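Local structure of MmoQ (Methylococcus capsulatus, 3P3Q) at residues Ala15-Ala20 / Phe77-Ser82; Lys103-Ala108 / Glu125-Gly130; Asp191-Ser196 / Arg212-Ala217. The protein probably makes cyclic di-GMP from two GTP as a multidomain response regulator, this chain being its HDOD part, without the cyclase domain. The protein carries 4 engineered substitutions. All coordinates share one frame; numbering follows the deposited sequence.

Interaction 1: Ala15-Ala20 / Phe77-Ser82; sequences AILNLA and FALSLS
Ala20 and Ala78 meet methyl to methyl, CB of Ala20 lying 3.3 Å from CB of Ala78, which leaves little room between the backbones there. Ile16 sends its CG2 branch to the same methyl, 3.7 Å from Ala78 CB, and also to CD1 of Leu81, the Ile16 and Leu81 side chains crossing at about a right angle. That branch points across because CG2 stands opposite the backbone N about CA-CB while CG1 takes the place beside it (chi1 -61°). On the other flank Leu17 CD2 touches Leu79 CD2 at 4.1 Å, again with the side chains nearly perpendicular.

The setting is the all-helical HDOD domain: helix 10-21 packs on the C-terminal part of helix 71-79 and on the 3-10 residues Leu81 and Ser82 that follow. Ile16 and Leu81 both reach Leu40 of helix 38-49, so a third helix extends the apolar cluster.

Polar atoms enter as packing partners, since no hydrogen bond crosses between the segments. Leu17 CG rests 3.5 Å from the carbonyl O of Ala78, an oxygen that also accepts the backbone bond from Leu81 N. The CD1 branch of Leu17 packs 3.2 Å from Ser82 OG. Beyond the apolar patch, the backbone O of Ala20 is held by Arg75 NH1, a polar tie from one helix to the other.

Interaction 2: Lys103-Ala108 / Glu125-Gly130; sequences KSLARA and EAFTLG
Arg107 and Gly130 join two helices of the HDOD domain by a side-chain-to-backbone bond, a worked example of how a helix pair can combine close backbone approach with a polar tie. Helices 97-116 and 123-132 form a helical hairpin: the segments run nearly antiparallel, at 152°, with their axes 8.0 Å apart at the closest point.

The approach is closest at Ala108 and Gly130, whose CA atoms lie 4.1 Å from each other. Gly130 has no side chain, and a CB there would run into Ala108 CA, so the glycine lets the backbones come together.

Beside this point the Phe127 ring turns a face to Ala108. The methyl CB stands over the centre of the ring, 3.8 Å from the centroid of Phe127 and 13° off the normal, a CH-pi contact. Phe127 reaches this place with CG opposite its own backbone N, which swings the ring toward helix 97-116. Leu105 approaches the same ring obliquely, its CD2 4.1 Å from Phe127 CZ, while Gln112 of helix 97-116 also touches the phenylalanine.

Arg107 lies on another flank of the contact. Its chain is extended through chi2 and bends at chi3, presenting an edge of the guanidinium to the Gly130 carbonyl. The group has further partners: NH2 forms a salt bridge with Asp134 OD1 and NH1 bonds Gln218 OE1, which should help fix its rotation. On the Gly130 side, NE donates to Gly130 O at 2.6 Å in a moderately bent bond (154° at the hydrogen), the oxygen lying near the guanidinium plane and the donor tilted out of the carbonyl plane, while NH2 adds a weak second bond to that oxygen.

Interaction 3: Asp191-Ser196 / Arg212-Ala217; sequences DALQLS and RQLTLA. Engineered in segment 212-217: Thr215 (natural residue Ala).
Leu214 inserts its CD2 methyl against helix 187-196, meeting Leu193 and Ser196 one helical turn apart. The methyl lies 3.7 Å from Leu193 CA and 3.9 Å from Leu193 CD1, and it comes within 3.4 Å of Ser196 OG. Next to it, Ser196 CB packs against OG1 of Thr215, an engineered residue where the natural sequence has alanine; this is packing, for no hydrogen bond crosses between the segments.

Bonds within each helix position these groups. Ser196 OG lies between its backbone N and carbonyl carbon (chi1 64°), from where it turns back to donate to Leu193 O at 2.5 Å. Thr215 OG1 likewise bonds backward, to Ala211 O. Replacing Ser196 with an alanine would probably cost Leu193 O this side-chain donor and open a small gap beside Leu214 CD2.

This is plain helix-helix packing in the helical HDOD-containing piece, between helices consecutive in the chain. The segments cross at -60°, with 8.8 Å between their axes at closest approach. Leu193 continues onto helix 172-182 through Thr176, Arg177 and Leu180, and both it and Leu214 touch Ala133. Helix 207-224, through Gln213, Leu216 and Ala217, rests against helix 97-116 on a different side.

How the interactions relate
From the N terminus, interaction 1 closes first, bringing residues 77-82 back onto helix 10-21 across 56 mostly helical residues. Interaction 2 then closes the short connection between helices 97-116 and 123-132, and interaction 3 closes the one between helices 187-196 and 207-224. The three loops follow in series; none nests in or crosses another. In space, interactions 2 and 3 are neighbours, their centres 11 Å apart: Leu129 touches Leu214, and Ala217 packs on the backbone of Arg107, joining the two helix pairs into one packed unit. Interaction 1 stands apart, its centre about 32 Å from that of interaction 3, and ties helix 10-21 to the end of helix 71-79 and the residues after it.

Interaction 1: Ala15-Ala20 / Phe77-Ser82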
loop_
_atom_site.group_PDB
_atom_site.type_symbol
_atom_site.label_atom_id
_atom_site.label_comp_id
_atom_site.label_asym_id
_atom_site.label_seq_id
_atom_site.Cartn_x
_atom_site.Cartn_y
_atom_site.Cartn_z
ATOM N N ALA A 15 11.746 14.820 -3.117
ATOM C CA ALA A 15 10.742 15.786 -2.649
ATOM C C ALA A 15 10.593 15.725 -1.140
ATOM O O ALA A 15 10.663 16.754 -0.449
ATOM C CB ALA A 15 9.401 15.521 -3.306
ATOM N N ILE A 16 10.378 14.517 -0.626
ATOM C CA ILE A 16 10.128 14.346 0.801
ATOM C C ILE A 16 11.312 14.834 1.636
ATOM O O ILE A 16 11.126 15.487 2.663
ATOM C CB ILE A 16 9.793 12.860 1.157
ATOM C CG1 ILE A 16 8.528 12.415 0.421
ATOM C CG2 ILE A 16 9.638 12.693 2.671
ATOM C CD1 ILE A 16 8.252 10.932 0.474
ATOM N N LEU A 17 12.524 14.516 1.188
ATOM C CA LEU A 17 13.741 14.907 1.895
ATOM C C LEU A 17 13.881 16.417 1.910
ATOM O O LEU A 17 14.139 17.012 2.955
ATOM C CB LEU A 17 14.987 14.282 1.251
ATOM C CG LEU A 17 16.094 13.808 2.211
ATOM C CD1 LEU A 17 17.149 12.976 1.497
ATOM C CD2 LEU A 17 16.735 14.962 2.944
ATOM N N ASN A 18 13.711 17.032 0.745
ATOM C CA ASN A 18 13.846 18.475 0.639
ATOM C C ASN A 18 12.810 19.159 1.502
ATOM O O ASN A 18 13.144 19.997 2.337
ATOM C CB ASN A 18 13.735 18.930 -0.819
ATOM C CG ASN A 18 13.596 20.464 -0.961
ATOM O OD1 ASN A 18 12.780 20.957 -1.768
ATOM N ND2 ASN A 18 14.399 21.222 -0.181
ATOM N N LEU A 19 11.550 18.779 1.318
ATOM C CA LEU A 19 10.464 19.314 2.138
ATOM C C LEU A 19 10.817 19.316 3.630
ATOM O O LEU A 19 10.678 20.324 4.316
ATOM C CB LEU A 19 9.214 18.465 1.926
ATOM C CG LEU A 19 7.909 19.175 1.594
ATOM C CD1 LEU A 19 6.770 18.162 1.607
ATOM C CD2 LEU A 19 7.644 20.327 2.570
ATOM N N ALA A 20 11.276 18.168 4.118
ATOM C CA ALA A 20 11.522 17.958 5.540
ATOM C C ALA A 20 12.729 18.755 6.021
ATOM O O ALA A 20 12.831 19.119 7.201
ATOM C CB ALA A 20 11.721 16.438 5.834
ATOM N N PHE A 77 12.355 10.599 9.604
ATOM C CA PHE A 77 12.132 9.481 8.691
ATOM C C PHE A 77 12.463 9.925 7.284
ATOM O O PHE A 77 12.957 9.142 6.471
ATOM C CB PHE A 77 10.692 8.968 8.752
ATOM C CG PHE A 77 10.415 8.058 9.919
ATOM C CD1 PHE A 77 10.627 6.688 9.813
ATOM C CD2 PHE A 77 9.930 8.569 11.118
ATOM C CE1 PHE A 77 10.373 5.843 10.889
ATOM C CE2 PHE A 77 9.668 7.730 12.194
ATOM C CZ PHE A 77 9.896 6.363 12.078
ATOM N N ALA A 78 12.190 11.197 7.010
ATOM C CA ALA A 78 12.523 11.799 5.734
ATOM C C ALA A 78 14.030 11.961 5.581
ATOM O O ALA A 78 14.593 11.687 4.520
ATOM C CB ALA A 78 11.831 13.135 5.606
ATOM N N LEU A 79 14.678 12.394 6.652
ATOM C CA LEU A 79 16.084 12.785 6.599
ATOM C C LEU A 79 17.050 11.629 6.297
ATOM O O LEU A 79 18.184 11.841 5.859
ATOM C CB LEU A 79 16.475 13.551 7.882
ATOM C CG LEU A 79 15.740 14.900 8.035
ATOM C CD1 LEU A 79 16.057 15.644 9.349
ATOM C CD2 LEU A 79 16.002 15.815 6.846
ATOM N N SER A 80 16.587 10.404 6.505
ATOM C CA SER A 80 17.420 9.237 6.259
ATOM C C SER A 80 17.081 8.507 4.969
ATOM O O SER A 80 17.711 7.509 4.663
ATOM C CB SER A 80 17.314 8.260 7.432
ATOM O OG SER A 80 15.960 7.891 7.654
ATOM N N LEU A 81 16.092 8.981 4.217
ATOM C CA LEU A 81 15.712 8.320 2.962
ATOM C C LEU A 81 16.916 8.022 2.066
ATOM O O LEU A 81 17.000 6.961 1.432
ATOM C CB LEU A 81 14.674 9.147 2.194
ATOM C CG LEU A 81 13.268 8.955 2.751
ATOM C CD1 LEU A 81 12.235 9.767 1.984
ATOM C CD2 LEU A 81 12.923 7.477 2.762
ATOM N N SER A 82 17.834 8.979 2.031
ATOM C CA SER A 82 19.122 8.846 1.361
ATOM C C SER A 82 19.742 7.445 1.521
ATOM O O SER A 82 20.099 6.795 0.529
ATOM C CB SER A 82 20.074 9.923 1.897
ATOM O OG SER A 82 19.347 10.937 2.602
#

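Interaction 2: Lys103-Ala108 / Glu125-Gly130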
loop_
_atom_site.group_PDB
_atom_site.type_symbol
_atom_site.label_atom_id
_atom_site.label_comp_id
_atom_site.label_asym_id
_atom_site.label_seq_id
_atom_site.Cartn_x
_atom_site.Cartn_y
_atom_site.Cartn_z
ATOM N N LYS A 103 0.111 1.401 -9.745
ATOM C CA LYS A 103 -1.042 0.578 -9.384
ATOM C C LYS A 103 -1.424 0.773 -7.922
ATOM O O LYS A 103 -2.608 0.886 -7.573
ATOM C CB LYS A 103 -0.762 -0.895 -9.660
ATOM C CG LYS A 103 -1.927 -1.799 -9.333
ATOM C CD LYS A 103 -2.957 -1.776 -10.451
ATOM C CE LYS A 103 -2.359 -2.319 -11.742
ATOM N NZ LYS A 103 -1.607 -3.580 -11.483
ATOM N N SER A 104 -0.408 0.834 -7.068
ATOM C CA SER A 104 -0.624 0.948 -5.634
ATOM C C SER A 104 -1.341 2.251 -5.310
ATOM O O SER A 104 -2.321 2.263 -4.563
ATOM C CB SER A 104 0.713 0.855 -4.883
ATOM O OG SER A 104 1.266 -0.440 -5.017
ATOM N N LEU A 105 -0.855 3.347 -5.875
ATOM C CA LEU A 105 -1.467 4.650 -5.636
ATOM C C LEU A 105 -2.916 4.719 -6.167
ATOM O O LEU A 105 -3.825 5.193 -5.472
ATOM C CB LEU A 105 -0.616 5.753 -6.271
ATOM C CG LEU A 105 -0.459 7.105 -5.566
ATOM C CD1 LEU A 105 -0.347 8.186 -6.599
ATOM C CD2 LEU A 105 -1.578 7.441 -4.591
ATOM N N ALA A 106 -3.129 4.246 -7.395
ATOM C CA ALA A 106 -4.473 4.254 -7.982
ATOM C C ALA A 106 -5.442 3.402 -7.167
ATOM O O ALA A 106 -6.608 3.745 -7.025
ATOM C CB ALA A 106 -4.436 3.760 -9.438
ATOM N N ARG A 107 -4.964 2.278 -6.643
ATOM C CA ARG A 107 -5.843 1.425 -5.866
ATOM C C ARG A 107 -6.253 2.139 -4.583
ATOM O O ARG A 107 -7.398 2.041 -4.149
ATOM C CB ARG A 107 -5.176 0.090 -5.564
ATOM C CG ARG A 107 -6.087 -0.940 -4.905
ATOM C CD ARG A 107 -5.312 -2.198 -4.596
ATOM N NE ARG A 107 -4.004 -1.865 -4.027
ATOM C CZ ARG A 107 -2.840 -2.381 -4.416
ATOM N NH1 ARG A 107 -2.792 -3.289 -5.380
ATOM N NH2 ARG A 107 -1.714 -1.986 -3.826
ATOM N N ALA A 108 -5.317 2.875 -3.993
ATOM C CA ALA A 108 -5.567 3.595 -2.754
ATOM C C ALA A 108 -6.573 4.740 -2.961
ATOM O O ALA A 108 -7.499 4.926 -2.165
ATOM C CB ALA A 108 -4.254 4.124 -2.179
ATOM N N GLU A 125 -8.292 5.931 6.028
ATOM C CA GLU A 125 -7.679 4.672 6.434
ATOM C C GLU A 125 -7.792 3.622 5.348
ATOM O O GLU A 125 -6.936 2.741 5.224
ATOM C CB GLU A 125 -8.313 4.145 7.725
ATOM C CG GLU A 125 -8.272 5.131 8.892
ATOM C CD GLU A 125 -8.708 4.516 10.193
ATOM O OE1 GLU A 125 -9.333 3.440 10.159
ATOM O OE2 GLU A 125 -8.419 5.105 11.253
ATOM N N ALA A 126 -8.866 3.699 4.574
ATOM C CA ALA A 126 -9.077 2.748 3.496
ATOM C C ALA A 126 -8.086 3.101 2.395
ATOM O O ALA A 126 -7.550 2.219 1.710
ATOM C CB ALA A 126 -10.513 2.805 2.992
ATOM N N PHE A 127 -7.818 4.396 2.255
ATOM C CA PHE A 127 -6.753 4.846 1.368
ATOM C C PHE A 127 -5.470 4.043 1.648
ATOM O O PHE A 127 -4.863 3.462 0.746
ATOM C CB PHE A 127 -6.488 6.343 1.555
ATOM C CG PHE A 127 -5.320 6.841 0.758
ATOM C CD1 PHE A 127 -4.027 6.750 1.269
ATOM C CD2 PHE A 127 -5.504 7.363 -0.512
ATOM C CE1 PHE A 127 -2.931 7.180 0.525
ATOM C CE2 PHE A 127 -4.418 7.808 -1.270
ATOM C CZ PHE A 127 -3.125 7.718 -0.753
ATOM N N THR A 128 -5.087 4.002 2.920
ATOM C CA THR A 128 -3.865 3.344 3.363
ATOM C C THR A 128 -3.862 1.841 3.091
ATOM O O THR A 128 -2.902 1.306 2.542
ATOM C CB THR A 128 -3.624 3.594 4.854
ATOM O OG1 THR A 128 -3.814 4.993 5.150
ATOM C CG2 THR A 128 -2.208 3.170 5.229
ATOM N N LEU A 129 -4.929 1.151 3.472
ATOM C CA LEU A 129 -5.003 -0.265 3.161
ATOM C C LEU A 129 -4.831 -0.518 1.665
ATOM O O LEU A 129 -4.073 -1.409 1.258
ATOM C CB LEU A 129 -6.323 -0.871 3.613
ATOM C CG LEU A 129 -6.395 -2.293 3.059
ATOM C CD1 LEU A 129 -5.536 -3.223 3.895
ATOM C CD2 LEU A 129 -7.824 -2.785 2.976
ATOM N N GLY A 130 -5.549 0.256 0.853
ATOM C CA GLY A 130 -5.461 0.136 -0.590
ATOM C C GLY A 130 -4.028 0.243 -1.064
ATOM O O GLY A 130 -3.530 -0.633 -1.766
#

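Interaction 3: Asp191-Ser196 / Arg212-Ala217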
loop_
_atom_site.group_PDB
_atom_site.type_symbol
_atom_site.label_atom_id
_atom_site.label_comp_id
_atom_site.label_asym_id
_atom_site.label_seq_id
_atom_site.Cartn_x
_atom_site.Cartn_y
_atom_site.Cartn_z
ATOM N N ASP A 191 -8.423 -8.847 7.722
ATOM C CA ASP A 191 -9.383 -9.879 7.366
ATOM C C ASP A 191 -9.985 -9.552 6.005
ATOM O O ASP A 191 -10.054 -10.414 5.117
ATOM C CB ASP A 191 -10.484 -9.949 8.418
ATOM C CG ASP A 191 -9.947 -10.211 9.804
ATOM O OD1 ASP A 191 -8.966 -10.976 9.925
ATOM O OD2 ASP A 191 -10.510 -9.648 10.767
ATOM N N ALA A 192 -10.407 -8.296 5.850
ATOM C CA ALA A 192 -10.958 -7.822 4.589
ATOM C C ALA A 192 -10.003 -8.116 3.446
ATOM O O ALA A 192 -10.399 -8.652 2.416
ATOM C CB ALA A 192 -11.266 -6.331 4.665
ATOM N N LEU A 193 -8.736 -7.774 3.634
ATOM C CA LEU A 193 -7.715 -8.042 2.629
ATOM C C LEU A 193 -7.603 -9.532 2.299
ATOM O O LEU A 193 -7.541 -9.913 1.129
ATOM C CB LEU A 193 -6.359 -7.519 3.100
ATOM C CG LEU A 193 -5.145 -7.997 2.311
ATOM C CD1 LEU A 193 -5.168 -7.428 0.895
ATOM C CD2 LEU A 193 -3.863 -7.622 3.032
ATOM N N GLN A 194 -7.565 -10.373 3.328
ATOM C CA GLN A 194 -7.375 -11.797 3.095
ATOM C C GLN A 194 -8.545 -12.367 2.331
ATOM O O GLN A 194 -8.365 -13.183 1.429
ATOM C CB GLN A 194 -7.238 -12.568 4.394
ATOM C CG GLN A 194 -7.113 -14.050 4.146
ATOM C CD GLN A 194 -7.275 -14.859 5.404
ATOM O OE1 GLN A 194 -6.640 -14.582 6.426
ATOM N NE2 GLN A 194 -8.145 -15.864 5.346
ATOM N N LEU A 195 -9.744 -11.941 2.719
ATOM C CA LEU A 195 -10.968 -12.302 2.014
ATOM C C LEU A 195 -10.912 -11.964 0.530
ATOM O O LEU A 195 -11.290 -12.778 -0.312
ATOM C CB LEU A 195 -12.165 -11.589 2.640
ATOM C CG LEU A 195 -13.022 -12.429 3.582
ATOM C CD1 LEU A 195 -12.155 -13.378 4.408
ATOM C CD2 LEU A 195 -13.864 -11.518 4.467
ATOM N N SER A 196 -10.457 -10.754 0.217
ATOM C CA SER A 196 -10.421 -10.280 -1.161
ATOM C C SER A 196 -9.407 -11.068 -1.972
ATOM O O SER A 196 -9.491 -11.131 -3.200
ATOM C CB SER A 196 -10.054 -8.802 -1.202
ATOM O OG SER A 196 -8.739 -8.617 -0.710
ATOM N N ARG A 212 -14.866 -6.426 -0.659
ATOM C CA ARG A 212 -15.440 -6.348 -1.993
ATOM C C ARG A 212 -15.075 -5.014 -2.620
ATOM O O ARG A 212 -14.813 -4.928 -3.815
ATOM C CB ARG A 212 -16.960 -6.482 -1.894
ATOM C CG ARG A 212 -17.660 -6.922 -3.162
ATOM C CD ARG A 212 -19.169 -7.096 -2.926
ATOM N NE ARG A 212 -19.490 -7.633 -1.599
ATOM C CZ ARG A 212 -19.338 -8.910 -1.237
ATOM N NH1 ARG A 212 -18.851 -9.799 -2.098
ATOM N NH2 ARG A 212 -19.668 -9.302 -0.006
ATOM N N GLN A 213 -15.057 -3.970 -1.802
ATOM C CA GLN A 213 -14.687 -2.649 -2.282
ATOM C C GLN A 213 -13.211 -2.633 -2.631
ATOM O O GLN A 213 -12.777 -1.921 -3.539
ATOM C CB GLN A 213 -14.971 -1.609 -1.209
ATOM C CG GLN A 213 -16.325 -1.785 -0.557
ATOM C CD GLN A 213 -16.729 -0.573 0.242
ATOM O OE1 GLN A 213 -16.171 -0.301 1.307
ATOM N NE2 GLN A 213 -17.702 0.175 -0.273
ATOM N N LEU A 214 -12.440 -3.430 -1.901
ATOM C CA LEU A 214 -11.009 -3.529 -2.148
ATOM C C LEU A 214 -10.758 -4.144 -3.522
ATOM O O LEU A 214 -9.998 -3.601 -4.324
ATOM C CB LEU A 214 -10.331 -4.332 -1.034
ATOM C CG LEU A 214 -8.863 -4.729 -1.185
ATOM C CD1 LEU A 214 -7.986 -3.530 -1.563
ATOM C CD2 LEU A 214 -8.374 -5.383 0.099
ATOM N N THR A 215 -11.417 -5.265 -3.799
ATOM C CA THR A 215 -11.285 -5.931 -5.095
ATOM C C THR A 215 -11.727 -5.022 -6.236
ATOM O O THR A 215 -11.164 -5.054 -7.331
ATOM C CB THR A 215 -12.114 -7.208 -5.147
ATOM O OG1 THR A 215 -12.144 -7.809 -3.848
ATOM C CG2 THR A 215 -11.505 -8.180 -6.144
ATOM N N LEU A 216 -12.747 -4.214 -5.978
ATOM C CA LEU A 216 -13.189 -3.242 -6.959
ATOM C C LEU A 216 -12.048 -2.280 -7.215
ATOM O O LEU A 216 -11.596 -2.122 -8.350
ATOM C CB LEU A 216 -14.404 -2.472 -6.448
ATOM C CG LEU A 216 -15.051 -1.529 -7.458
ATOM C CD1 LEU A 216 -15.430 -2.304 -8.720
ATOM C CD2 LEU A 216 -16.272 -0.840 -6.859
ATOM N N ALA A 217 -11.585 -1.646 -6.141
ATOM C CA ALA A 217 -10.472 -0.712 -6.207
ATOM C C ALA A 217 -9.315 -1.305 -7.010
ATOM O O ALA A 217 -8.759 -0.655 -7.897
ATOM C CB ALA A 217 -10.024 -0.336 -4.803
#